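Local coordinates for nitrate transport protein nrtA (Synechocystis sp., PDB 2G29) that binds nitrate, and probably nitrite, as the periplasmic solute-binding component of the NrtABCD ABC transporter that takes up nitrate, at residues A[137-140]-A[144-147]; A[158-163]-A[345-350]; A[175-180]-A[391-396]; A[301-306]-A[310-315]. All blocks are in the same frame, centred on the assembly; numbering follows the deposited sequence.

How the interactions relate
Interactions 1, 2 and 3 sit round helix 166-177 and the strand before it, whereas interaction 4 is a hairpin apart from them, its nearest approach to interaction 1 being about 6 Å between atoms. Interactions 1, 2 and 4 are partly buried; interaction 3 is a surface contact. Interaction 1 is aliphatic, at the head of helix 146-151, and touches interaction 3 where Lys147 NZ probably bonds to Gly179 O. Interactions 2 and 3 each bring a distant C-terminal loop against the 158-180 region with one aromatic ring, interaction 2 near the nitrate site. Interaction 4, by contrast, adds backbone hydrogen bonds, a water and an aromatic cluster.

Interaction 1. Residues A[137-140]-A[144-147]; sequences LKVG and APLK
Leu137 and Pro145 bring the two segments to their closest backbone approach, with CA atoms 7.0 Å apart, too far for main-chain pairing. Segment 137-140 is irregular and belongs to the loop after strand 126-130, while 144-147 leads into helix 146-151; within it Lys147 N donates to Ala144 O at 3.0 Å. Only three residues separate the segments, so the chain folds back and lays aliphatic side chains against each other.

The branched Val139 is central. Its CG1 stands anti to the backbone N (chi1 -180°), which leaves CG2 to face the other segment, where this one methyl meets both Pro145 CG and Leu146 CD2 at 3.9 Å each. Proline suits its place near the start of the helix, where backbone N-H groups have no partner in a preceding turn, and its rigid ring offers an apolar surface. Leu137 reaches over with CD1, which comes to 3.9 Å from Pro145 O and lies 4.3 Å from Leu146 CD2. Deeper in, Val139 and Leu146 both rest on Trp174 of helix 166-177 and on Leu130.

Side chain meets side chain carbon to carbon, Leu137 CD1 also lying by a carbonyl oxygen, and no hydrogen bond links the segments. The fit therefore depends on shape and on the exclusion of water, which probably counts for more at the buried Val139 and Leu146 than at the exposed Leu137.

Interaction 2. Residues A[158-163]-A[345-350]; sequences VAMTFP and WGYLPA
A small, partly buried proline-tyrosine contact joins the loop just after strand 157-160 to the loop after helix 332-344, across 182 residues of chain. Pro163 and Tyr347 carry nearly all of it. The proline CB lies 3.7 Å from Tyr347 CE2 and 3.8 Å from Tyr347 OH, so it meets the outer end of the phenol ring from beyond its rim, while the proline carbonyl carbon covers the face, 4.0 Å above the ring plane and displaced toward the rim. Proline suits the place by its rigidity, having little freedom to lose on packing.

Tyr347 gets there by having CG anti to its own carbonyl carbon (chi1 -73°), which swings the ring out of the loop toward 158-163. The loop itself leaves the helix at Gly346, whose phi of 85° belongs to a Schellman motif; a residue without a side chain adopts this conformation without pressing on the preceding carbonyl. Strand 157-160 runs within a mixed five-stranded sheet of the periplasmic binding protein fold, between strands 187-190 and 207-211. Met160, its chain bent at the first two torsions, brings CE to 4.3 Å from Tyr347 OH, a loose approach by an unbranched apolar chain. The same hydroxyl makes a weak hydrogen bond to Asp168 OD2 on helix 166-177. Met160 also comes about 4 Å, side chain to side chain, from His167, which binds nitrate.

Interaction 3. Residues A[175-180]-A[391-396]; sequences LAAGGM and TFFDGI
A helix-ending Schellman motif and a type I beta turn meet at the surface here: the first closes helix 166-177, the second runs from Phe392 to Gly395. Ala177, in the last helical turn, meets Phe393 of the beta turn through its CB, which lies 3.7 Å from Phe393 CZ and approaches the ring obliquely. The same methyl comes to 4.5 Å from Asp394 CB. A methyl group is short enough to let the turn come close, with Ala177 CA 7.0 Å from Asp394 CA.

The helix finishes through bonds from Met180 N to Leu175 O at 3.0 Å and from Gly179 N to Ala176 O at 2.9 Å. Gly179 has a phi of 82°, easily reached without a side chain. On the other segment, Gly395 N closes the turn on Phe392 O at 2.8 Å, and Gly395 too has positive phi.

Phe393 places CG between its backbone N and carbonyl carbon (chi1 82°), a torsion that sets the ring beside the next residue, Asp394. The ring also rests on Tyr173 of the helix and on Leu233. Asp394 suits this exposed position because its carboxylate can face solvent while its methylene serves as apolar surface: Asp394 CB stands 4.2 Å above the centre of the Phe393 ring.

Interaction 4. Residues A[301-306]-A[310-315]; sequences KGIYNF and QETFED
Opposite choices of first torsion bring the rings of Tyr304 and Phe313 together: Tyr304 sets CG anti to its carbonyl carbon (chi1 -70°), whereas Phe313 tucks CG between N and carbonyl carbon (chi1 68°), leaning its ring across to the partner strand. Tyr304 CB thus lies over the face of the Phe313 ring, 3.7 Å from its centroid, in a CH-pi contact. The two rings are near parallel but slid so far apart that they barely overlap. Phe313 also turns an edge to the face of Phe306, a T-shaped pair with planes at 88° and Phe313 CZ 3.8 Å from Phe306 CZ. At the edge of the Phe306 ring lies Gln310 OE1, 3.5 Å from Phe306 CD2. Flat, bulky groups suit this side, where Tyr304 and Phe306 are buried against strand 225-229.

The backbone beneath is a two-stranded antiparallel beta hairpin, 303-304 with 313-314. Tyr304 and Phe313 form its hydrogen-bonded pair, Tyr304 N giving to Phe313 O at 2.7 Å, nearly straight on to the oxygen, and Phe313 N to Tyr304 O at 3.1 Å. Asp315 N donates to Gly302 O at 2.8 Å. Gly302 suits its place because a side chain there would press on Asp315 O.

Beyond the last pair a water accepts from Phe306 N and donates to Tyr304 O and Glu311 O. On the other face, Ile303 CG2 touches Thr312 CG2 at 3.7 Å, and Thr312 OG1 lies 3.5 Å from Asn305 CB. Asn305 OD1 itself accepts from Gly307 N.

Interaction 1. Residues A[137-140]-A[144-147]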
loop_
_atom_site.group_PDB
_atom_site.type_symbol
_atom_site.label_atom_id
_atom_site.label_comp_id
_atom_site.label_asym_id
_atom_site.label_seq_id
_atom_site.Cartn_x
_atom_site.Cartn_y
_atom_site.Cartn_z
ATOM N N LEU A 137 -13.489 -21.854 -12.395
ATOM C CA LEU A 137 -13.443 -22.076 -10.949
ATOM C C LEU A 137 -14.127 -20.994 -10.118
ATOM O O LEU A 137 -14.402 -21.209 -8.920
ATOM C CB LEU A 137 -11.985 -22.227 -10.477
ATOM C CG LEU A 137 -11.207 -23.402 -11.060
ATOM C CD1 LEU A 137 -9.760 -23.402 -10.570
ATOM C CD2 LEU A 137 -11.885 -24.701 -10.629
ATOM N N LYS A 138 -14.376 -19.836 -10.735
ATOM C CA LYS A 138 -15.046 -18.738 -10.052
ATOM C C LYS A 138 -14.494 -18.509 -8.637
ATOM O O LYS A 138 -15.237 -18.466 -7.650
ATOM C CB LYS A 138 -16.552 -19.032 -9.999
ATOM C CG LYS A 138 -17.176 -19.101 -11.397
ATOM C CD LYS A 138 -18.643 -19.467 -11.342
ATOM C CE LYS A 138 -19.265 -19.420 -12.729
ATOM N NZ LYS A 138 -20.734 -19.647 -12.662
ATOM N N VAL A 139 -13.177 -18.339 -8.554
ATOM C CA VAL A 139 -12.536 -18.191 -7.264
ATOM C C VAL A 139 -12.765 -16.841 -6.604
ATOM O O VAL A 139 -12.702 -15.808 -7.266
ATOM C CB VAL A 139 -11.000 -18.451 -7.397
ATOM C CG1 VAL A 139 -10.304 -18.302 -6.036
ATOM C CG2 VAL A 139 -10.754 -19.857 -7.996
ATOM N N GLY A 140 -13.048 -16.882 -5.301
ATOM C CA GLY A 140 -13.239 -15.680 -4.493
ATOM C C GLY A 140 -12.242 -15.660 -3.327
ATOM O O GLY A 140 -11.060 -15.903 -3.531
ATOM N N ALA A 144 -8.693 -22.305 -1.972
ATOM C CA ALA A 144 -8.464 -23.754 -2.052
ATOM C C ALA A 144 -8.615 -24.437 -3.420
ATOM O O ALA A 144 -7.833 -25.329 -3.746
ATOM C CB ALA A 144 -9.322 -24.476 -1.004
ATOM N N PRO A 145 -9.615 -24.046 -4.229
ATOM C CA PRO A 145 -9.778 -24.672 -5.553
ATOM C C PRO A 145 -8.550 -24.517 -6.455
ATOM O O PRO A 145 -8.347 -25.284 -7.414
ATOM C CB PRO A 145 -11.008 -23.971 -6.136
ATOM C CG PRO A 145 -11.096 -22.677 -5.360
ATOM C CD PRO A 145 -10.715 -23.112 -3.961
ATOM N N LEU A 146 -7.714 -23.528 -6.167
ATOM C CA LEU A 146 -6.518 -23.329 -6.976
ATOM C C LEU A 146 -5.462 -24.397 -6.761
ATOM O O LEU A 146 -4.566 -24.554 -7.581
ATOM C CB LEU A 146 -5.903 -21.954 -6.679
ATOM C CG LEU A 146 -6.778 -20.772 -7.072
ATOM C CD1 LEU A 146 -6.043 -19.495 -6.602
ATOM C CD2 LEU A 146 -7.016 -20.710 -8.586
ATOM N N LYS A 147 -5.546 -25.125 -5.663
ATOM C CA LYS A 147 -4.534 -26.136 -5.377
ATOM C C LYS A 147 -4.397 -27.180 -6.508
ATOM O O LYS A 147 -3.304 -27.392 -7.055
ATOM C CB LYS A 147 -4.877 -26.813 -4.047
ATOM C CG LYS A 147 -3.900 -27.879 -3.628
ATOM C CD LYS A 147 -3.504 -27.691 -2.160
ATOM C CE LYS A 147 -2.468 -28.698 -1.745
ATOM N NZ LYS A 147 -1.193 -28.035 -1.385
#

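Interaction 2. Residues A[158-163]-A[345-350]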
loop_
_atom_site.group_PDB
_atom_site.type_symbol
_atom_site.label_atom_id
_atom_site.label_comp_id
_atom_site.label_asym_id
_atom_site.label_seq_id
_atom_site.Cartn_x
_atom_site.Cartn_y
_atom_site.Cartn_z
ATOM N N VAL A 158 3.097 -16.593 -9.008
ATOM C CA VAL A 158 2.077 -15.612 -8.654
ATOM C C VAL A 158 2.870 -14.300 -8.508
ATOM O O VAL A 158 3.976 -14.276 -7.928
ATOM C CB VAL A 158 1.320 -15.948 -7.367
ATOM C CG1 VAL A 158 0.678 -17.335 -7.495
ATOM C CG2 VAL A 158 2.224 -15.891 -6.202
ATOM N N ALA A 159 2.342 -13.212 -9.052
ATOM C CA ALA A 159 3.094 -11.957 -8.996
ATOM C C ALA A 159 2.653 -11.015 -7.896
ATOM O O ALA A 159 1.457 -10.871 -7.612
ATOM C CB ALA A 159 2.999 -11.214 -10.332
ATOM N N MET A 160 3.648 -10.382 -7.284
ATOM C CA MET A 160 3.429 -9.384 -6.250
ATOM C C MET A 160 4.366 -8.232 -6.586
ATOM O O MET A 160 5.080 -8.259 -7.598
ATOM C CB MET A 160 3.586 -9.951 -4.846
ATOM C CG MET A 160 4.786 -10.842 -4.594
ATOM S SD MET A 160 6.328 -9.881 -4.548
ATOM C CE MET A 160 7.559 -11.214 -4.216
ATOM N N THR A 161 4.349 -7.198 -5.752
ATOM C CA THR A 161 5.008 -5.953 -6.127
ATOM C C THR A 161 6.388 -5.630 -5.556
ATOM O O THR A 161 7.034 -4.709 -6.034
ATOM C CB THR A 161 4.054 -4.819 -5.751
ATOM O OG1 THR A 161 3.856 -4.873 -4.350
ATOM C CG2 THR A 161 2.715 -4.976 -6.443
ATOM N N PHE A 162 6.802 -6.358 -4.532
ATOM C CA PHE A 162 8.075 -6.134 -3.869
ATOM C C PHE A 162 8.166 -7.199 -2.802
ATOM O O PHE A 162 7.183 -7.435 -2.087
ATOM C CB PHE A 162 8.120 -4.754 -3.165
ATOM C CG PHE A 162 9.497 -4.375 -2.683
ATOM C CD1 PHE A 162 10.472 -3.969 -3.594
ATOM C CD2 PHE A 162 9.832 -4.505 -1.340
ATOM C CE1 PHE A 162 11.774 -3.685 -3.168
ATOM C CE2 PHE A 162 11.144 -4.222 -0.903
ATOM C CZ PHE A 162 12.100 -3.815 -1.809
ATOM N N PRO A 163 9.336 -7.845 -2.646
ATOM C CA PRO A 163 9.418 -8.889 -1.605
ATOM C C PRO A 163 9.277 -8.343 -0.202
ATOM O O PRO A 163 10.029 -7.469 0.198
ATOM C CB PRO A 163 10.791 -9.540 -1.844
ATOM C CG PRO A 163 11.237 -9.033 -3.234
ATOM C CD PRO A 163 10.620 -7.640 -3.354
ATOM N N TRP A 345 7.224 -15.337 6.880
ATOM C CA TRP A 345 7.809 -15.850 5.646
ATOM C C TRP A 345 9.324 -15.860 5.603
ATOM O O TRP A 345 9.879 -16.219 4.590
ATOM C CB TRP A 345 7.236 -15.072 4.451
ATOM C CG TRP A 345 5.737 -15.215 4.335
ATOM C CD1 TRP A 345 4.794 -14.202 4.342
ATOM C CD2 TRP A 345 5.000 -16.446 4.229
ATOM N NE1 TRP A 345 3.542 -14.739 4.251
ATOM C CE2 TRP A 345 3.632 -16.108 4.184
ATOM C CE3 TRP A 345 5.375 -17.805 4.184
ATOM C CZ2 TRP A 345 2.608 -17.084 4.077
ATOM C CZ3 TRP A 345 4.366 -18.777 4.084
ATOM C CH2 TRP A 345 3.000 -18.403 4.034
ATOM N N GLY A 346 9.974 -15.466 6.694
ATOM C CA GLY A 346 11.431 -15.506 6.715
ATOM C C GLY A 346 12.156 -14.315 6.132
ATOM O O GLY A 346 13.370 -14.385 5.900
ATOM N N TYR A 347 11.441 -13.228 5.857
ATOM C CA TYR A 347 12.090 -12.026 5.337
ATOM C C TYR A 347 12.862 -11.300 6.427
ATOM O O TYR A 347 13.815 -10.585 6.129
ATOM C CB TYR A 347 11.054 -11.064 4.740
ATOM C CG TYR A 347 10.482 -11.502 3.418
ATOM C CD1 TYR A 347 9.136 -11.812 3.298
ATOM C CD2 TYR A 347 11.286 -11.562 2.276
ATOM C CE1 TYR A 347 8.589 -12.183 2.044
ATOM C CE2 TYR A 347 10.747 -11.915 1.024
ATOM C CZ TYR A 347 9.406 -12.220 0.925
ATOM O OH TYR A 347 8.891 -12.522 -0.325
ATOM N N LEU A 348 12.449 -11.463 7.680
ATOM C CA LEU A 348 13.126 -10.839 8.813
ATOM C C LEU A 348 13.440 -11.932 9.839
ATOM O O LEU A 348 12.708 -12.909 9.964
ATOM C CB LEU A 348 12.260 -9.766 9.487
ATOM C CG LEU A 348 12.028 -8.464 8.698
ATOM C CD1 LEU A 348 11.141 -7.571 9.547
ATOM C CD2 LEU A 348 13.365 -7.756 8.391
ATOM N N PRO A 349 14.502 -11.743 10.632
ATOM C CA PRO A 349 14.862 -12.748 11.639
ATOM C C PRO A 349 13.736 -12.963 12.652
ATOM O O PRO A 349 13.088 -12.002 13.088
ATOM C CB PRO A 349 16.120 -12.149 12.299
ATOM C CG PRO A 349 16.675 -11.208 11.275
ATOM C CD PRO A 349 15.443 -10.608 10.621
ATOM N N ALA A 350 13.529 -14.209 13.071
ATOM C CA ALA A 350 12.511 -14.518 14.052
ATOM C C ALA A 350 12.836 -13.803 15.363
ATOM O O ALA A 350 13.993 -13.495 15.662
ATOM C CB ALA A 350 12.457 -16.031 14.273
#

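Interaction 3. Residues A[175-180]-A[391-396]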
loop_
_atom_site.group_PDB
_atom_site.type_symbol
_atom_site.label_atom_id
_atom_site.label_comp_id
_atom_site.label_asym_id
_atom_site.label_seq_id
_atom_site.Cartn_x
_atom_site.Cartn_y
_atom_site.Cartn_z
ATOM N N LEU A 175 -3.389 -17.330 -0.321
ATOM C CA LEU A 175 -3.045 -18.663 -0.826
ATOM C C LEU A 175 -2.807 -19.612 0.328
ATOM O O LEU A 175 -3.241 -20.765 0.280
ATOM C CB LEU A 175 -1.825 -18.621 -1.765
ATOM C CG LEU A 175 -2.151 -17.981 -3.128
ATOM C CD1 LEU A 175 -0.882 -17.593 -3.881
ATOM C CD2 LEU A 175 -2.979 -18.964 -3.975
ATOM N N ALA A 176 -2.176 -19.134 1.389
ATOM C CA ALA A 176 -1.935 -19.980 2.538
ATOM C C ALA A 176 -3.231 -20.364 3.235
ATOM O O ALA A 176 -3.347 -21.500 3.695
ATOM C CB ALA A 176 -0.978 -19.285 3.525
ATOM N N ALA A 177 -4.195 -19.451 3.342
ATOM C CA ALA A 177 -5.478 -19.789 3.987
ATOM C C ALA A 177 -6.126 -20.893 3.156
ATOM O O ALA A 177 -6.877 -21.726 3.691
ATOM C CB ALA A 177 -6.395 -18.558 4.029
ATOM N N GLY A 178 -5.841 -20.895 1.851
ATOM C CA GLY A 178 -6.364 -21.927 0.959
ATOM C C GLY A 178 -5.533 -23.216 0.904
ATOM O O GLY A 178 -5.749 -24.071 0.027
ATOM N N GLY A 179 -4.573 -23.351 1.818
ATOM C CA GLY A 179 -3.729 -24.539 1.860
ATOM C C GLY A 179 -2.552 -24.628 0.920
ATOM O O GLY A 179 -2.003 -25.714 0.739
ATOM N N MET A 180 -2.140 -23.517 0.302
ATOM C CA MET A 180 -1.013 -23.558 -0.634
ATOM C C MET A 180 0.204 -22.885 -0.040
ATOM O O MET A 180 0.115 -21.828 0.579
ATOM C CB MET A 180 -1.415 -22.911 -1.960
ATOM C CG MET A 180 -2.372 -23.798 -2.750
ATOM S SD MET A 180 -3.253 -22.849 -3.998
ATOM C CE MET A 180 -4.525 -22.233 -2.995
ATOM N N THR A 391 -8.895 -8.783 12.872
ATOM C CA THR A 391 -9.460 -10.069 12.457
ATOM C C THR A 391 -9.395 -10.216 10.938
ATOM O O THR A 391 -9.922 -9.388 10.222
ATOM C CB THR A 391 -10.939 -10.167 12.909
ATOM O OG1 THR A 391 -11.000 -10.031 14.337
ATOM C CG2 THR A 391 -11.524 -11.522 12.513
ATOM N N PHE A 392 -8.726 -11.257 10.462
ATOM C CA PHE A 392 -8.593 -11.550 9.041
ATOM C C PHE A 392 -9.815 -12.341 8.557
ATOM O O PHE A 392 -10.587 -12.871 9.372
ATOM C CB PHE A 392 -7.257 -12.268 8.770
ATOM C CG PHE A 392 -6.049 -11.362 8.958
ATOM C CD1 PHE A 392 -5.563 -11.088 10.232
ATOM C CD2 PHE A 392 -5.491 -10.703 7.875
ATOM C CE1 PHE A 392 -4.530 -10.145 10.430
ATOM C CE2 PHE A 392 -4.466 -9.755 8.058
ATOM C CZ PHE A 392 -3.996 -9.479 9.325
ATOM N N PHE A 393 -9.996 -12.398 7.247
ATOM C CA PHE A 393 -11.209 -13.023 6.693
ATOM C C PHE A 393 -11.377 -14.479 7.075
ATOM O O PHE A 393 -12.507 -14.987 7.026
ATOM C CB PHE A 393 -11.214 -12.886 5.166
ATOM C CG PHE A 393 -10.388 -13.943 4.457
ATOM C CD1 PHE A 393 -10.992 -15.048 3.877
ATOM C CD2 PHE A 393 -9.003 -13.833 4.403
ATOM C CE1 PHE A 393 -10.237 -16.045 3.245
ATOM C CE2 PHE A 393 -8.235 -14.808 3.782
ATOM C CZ PHE A 393 -8.847 -15.926 3.196
ATOM N N ASP A 394 -10.293 -15.141 7.448
ATOM C CA ASP A 394 -10.344 -16.542 7.827
ATOM C C ASP A 394 -10.550 -16.725 9.340
ATOM O O ASP A 394 -10.494 -17.861 9.854
ATOM C CB ASP A 394 -9.064 -17.214 7.335
ATOM C CG ASP A 394 -8.973 -18.650 7.720
ATOM O OD1 ASP A 394 -9.806 -19.454 7.237
ATOM O OD2 ASP A 394 -8.053 -18.999 8.505
ATOM N N GLY A 395 -10.808 -15.612 10.028
ATOM C CA GLY A 395 -11.063 -15.641 11.453
ATOM C C GLY A 395 -9.833 -15.617 12.323
ATOM O O GLY A 395 -9.978 -15.506 13.534
ATOM N N ILE A 396 -8.648 -15.715 11.709
ATOM C CA ILE A 396 -7.396 -15.663 12.460
ATOM C C ILE A 396 -7.294 -14.233 12.971
ATOM O O ILE A 396 -7.632 -13.283 12.253
ATOM C CB ILE A 396 -6.192 -15.956 11.564
ATOM C CG1 ILE A 396 -6.140 -17.446 11.202
ATOM C CG2 ILE A 396 -4.922 -15.441 12.232
ATOM C CD1 ILE A 396 -5.161 -17.791 10.148
#

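Interaction 4. Residues A[301-306]-A[310-315]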
loop_
_atom_site.group_PDB
_atom_site.type_symbol
_atom_site.label_atom_id
_atom_site.label_comp_id
_atom_site.label_asym_id
_atom_site.label_seq_id
_atom_site.Cartn_x
_atom_site.Cartn_y
_atom_site.Cartn_z
ATOM N N LYS A 301 -15.299 4.911 -6.165
ATOM C CA LYS A 301 -16.677 5.129 -5.678
ATOM C C LYS A 301 -17.215 3.854 -5.038
ATOM O O LYS A 301 -18.396 3.777 -4.682
ATOM C CB LYS A 301 -17.606 5.520 -6.816
ATOM C CG LYS A 301 -17.393 6.888 -7.372
ATOM C CD LYS A 301 -17.697 7.937 -6.339
ATOM C CE LYS A 301 -18.337 9.164 -6.968
ATOM N NZ LYS A 301 -18.549 10.180 -5.909
ATOM N N GLY A 302 -16.368 2.832 -4.906
ATOM C CA GLY A 302 -16.822 1.597 -4.277
ATOM C C GLY A 302 -17.722 0.733 -5.148
ATOM O O GLY A 302 -18.483 -0.098 -4.643
ATOM N N ILE A 303 -17.638 0.919 -6.462
ATOM C CA ILE A 303 -18.434 0.130 -7.403
ATOM C C ILE A 303 -17.513 -0.969 -7.918
ATOM O O ILE A 303 -16.508 -0.670 -8.588
ATOM C CB ILE A 303 -18.926 0.972 -8.582
ATOM C CG1 ILE A 303 -19.800 2.096 -8.047
ATOM C CG2 ILE A 303 -19.673 0.081 -9.581
ATOM C CD1 ILE A 303 -20.164 3.113 -9.105
ATOM N N TYR A 304 -17.879 -2.221 -7.654
ATOM C CA TYR A 304 -17.036 -3.349 -8.022
ATOM C C TYR A 304 -17.508 -4.338 -9.065
ATOM O O TYR A 304 -18.471 -5.084 -8.829
ATOM C CB TYR A 304 -16.693 -4.171 -6.762
ATOM C CG TYR A 304 -15.761 -3.467 -5.812
ATOM C CD1 TYR A 304 -16.235 -2.719 -4.719
ATOM C CD2 TYR A 304 -14.389 -3.517 -6.028
ATOM C CE1 TYR A 304 -15.352 -2.038 -3.875
ATOM C CE2 TYR A 304 -13.493 -2.842 -5.180
ATOM C CZ TYR A 304 -13.980 -2.113 -4.120
ATOM O OH TYR A 304 -13.125 -1.433 -3.284
ATOM N N ASN A 305 -16.836 -4.351 -10.207
ATOM C CA ASN A 305 -17.098 -5.355 -11.240
ATOM C C ASN A 305 -15.829 -6.223 -11.248
ATOM O O ASN A 305 -14.750 -5.760 -11.666
ATOM C CB ASN A 305 -17.312 -4.718 -12.632
ATOM C CG ASN A 305 -17.412 -5.765 -13.733
ATOM O OD1 ASN A 305 -17.691 -6.936 -13.467
ATOM N ND2 ASN A 305 -17.201 -5.353 -14.964
ATOM N N PHE A 306 -15.967 -7.463 -10.779
ATOM C CA PHE A 306 -14.860 -8.410 -10.730
ATOM C C PHE A 306 -14.700 -9.218 -12.030
ATOM O O PHE A 306 -13.776 -10.000 -12.152
ATOM C CB PHE A 306 -15.011 -9.408 -9.570
ATOM C CG PHE A 306 -14.752 -8.837 -8.190
ATOM C CD1 PHE A 306 -14.241 -7.549 -7.994
ATOM C CD2 PHE A 306 -14.974 -9.630 -7.074
ATOM C CE1 PHE A 306 -13.950 -7.085 -6.679
ATOM C CE2 PHE A 306 -14.687 -9.164 -5.790
ATOM C CZ PHE A 306 -14.169 -7.890 -5.595
ATOM N N GLN A 310 -19.609 -12.204 -13.031
ATOM C CA GLN A 310 -20.086 -11.899 -11.693
ATOM C C GLN A 310 -20.824 -10.560 -11.691
ATOM O O GLN A 310 -20.368 -9.576 -12.268
ATOM C CB GLN A 310 -18.904 -11.870 -10.727
ATOM C CG GLN A 310 -19.265 -11.687 -9.261
ATOM C CD GLN A 310 -18.268 -12.393 -8.345
ATOM O OE1 GLN A 310 -17.074 -12.085 -8.346
ATOM N NE2 GLN A 310 -18.759 -13.360 -7.570
ATOM N N GLU A 311 -21.981 -10.526 -11.049
ATOM C CA GLU A 311 -22.761 -9.293 -11.000
ATOM C C GLU A 311 -21.999 -8.184 -10.271
ATOM O O GLU A 311 -21.333 -8.434 -9.267
ATOM C CB GLU A 311 -24.085 -9.564 -10.289
ATOM C CG GLU A 311 -24.965 -10.593 -10.985
ATOM C CD GLU A 311 -25.978 -11.210 -10.032
ATOM O OE1 GLU A 311 -25.546 -11.935 -9.101
ATOM O OE2 GLU A 311 -27.196 -10.965 -10.206
ATOM N N THR A 312 -22.097 -6.963 -10.794
ATOM C CA THR A 312 -21.448 -5.798 -10.196
ATOM C C THR A 312 -22.152 -5.478 -8.877
ATOM O O THR A 312 -23.377 -5.586 -8.783
ATOM C CB THR A 312 -21.535 -4.571 -11.143
ATOM O OG1 THR A 312 -20.810 -4.855 -12.347
ATOM C CG2 THR A 312 -20.941 -3.318 -10.489
ATOM N N PHE A 313 -21.385 -5.082 -7.861
ATOM C CA PHE A 313 -21.940 -4.750 -6.546
ATOM C C PHE A 313 -21.276 -3.476 -6.037
ATOM O O PHE A 313 -20.235 -3.067 -6.557
ATOM C CB PHE A 313 -21.724 -5.914 -5.550
ATOM C CG PHE A 313 -20.272 -6.155 -5.167
ATOM C CD1 PHE A 313 -19.690 -5.477 -4.105
ATOM C CD2 PHE A 313 -19.500 -7.056 -5.890
ATOM C CE1 PHE A 313 -18.334 -5.698 -3.761
ATOM C CE2 PHE A 313 -18.153 -7.289 -5.565
ATOM C CZ PHE A 313 -17.576 -6.604 -4.500
ATOM N N GLU A 314 -21.908 -2.812 -5.073
ATOM C CA GLU A 314 -21.360 -1.601 -4.480
ATOM C C GLU A 314 -21.043 -1.864 -3.009
ATOM O O GLU A 314 -21.808 -2.526 -2.320
ATOM C CB GLU A 314 -22.370 -0.459 -4.562
ATOM C CG GLU A 314 -21.865 0.812 -3.927
ATOM C CD GLU A 314 -22.949 1.848 -3.732
ATOM O OE1 GLU A 314 -24.084 1.631 -4.203
ATOM O OE2 GLU A 314 -22.670 2.891 -3.108
ATOM N N ASP A 315 -19.907 -1.361 -2.541
ATOM C CA ASP A 315 -19.529 -1.509 -1.137
ATOM C C ASP A 315 -18.584 -0.372 -0.755
ATOM O O ASP A 315 -17.376 -0.427 -1.022
ATOM C CB ASP A 315 -18.858 -2.859 -0.878
ATOM C CG ASP A 315 -18.689 -3.138 0.608
ATOM O OD1 ASP A 315 -18.463 -2.182 1.353
ATOM O OD2 ASP A 315 -18.775 -4.308 1.030
HETATM O O HOH W 1 -18.406 -8.073 -9.444
#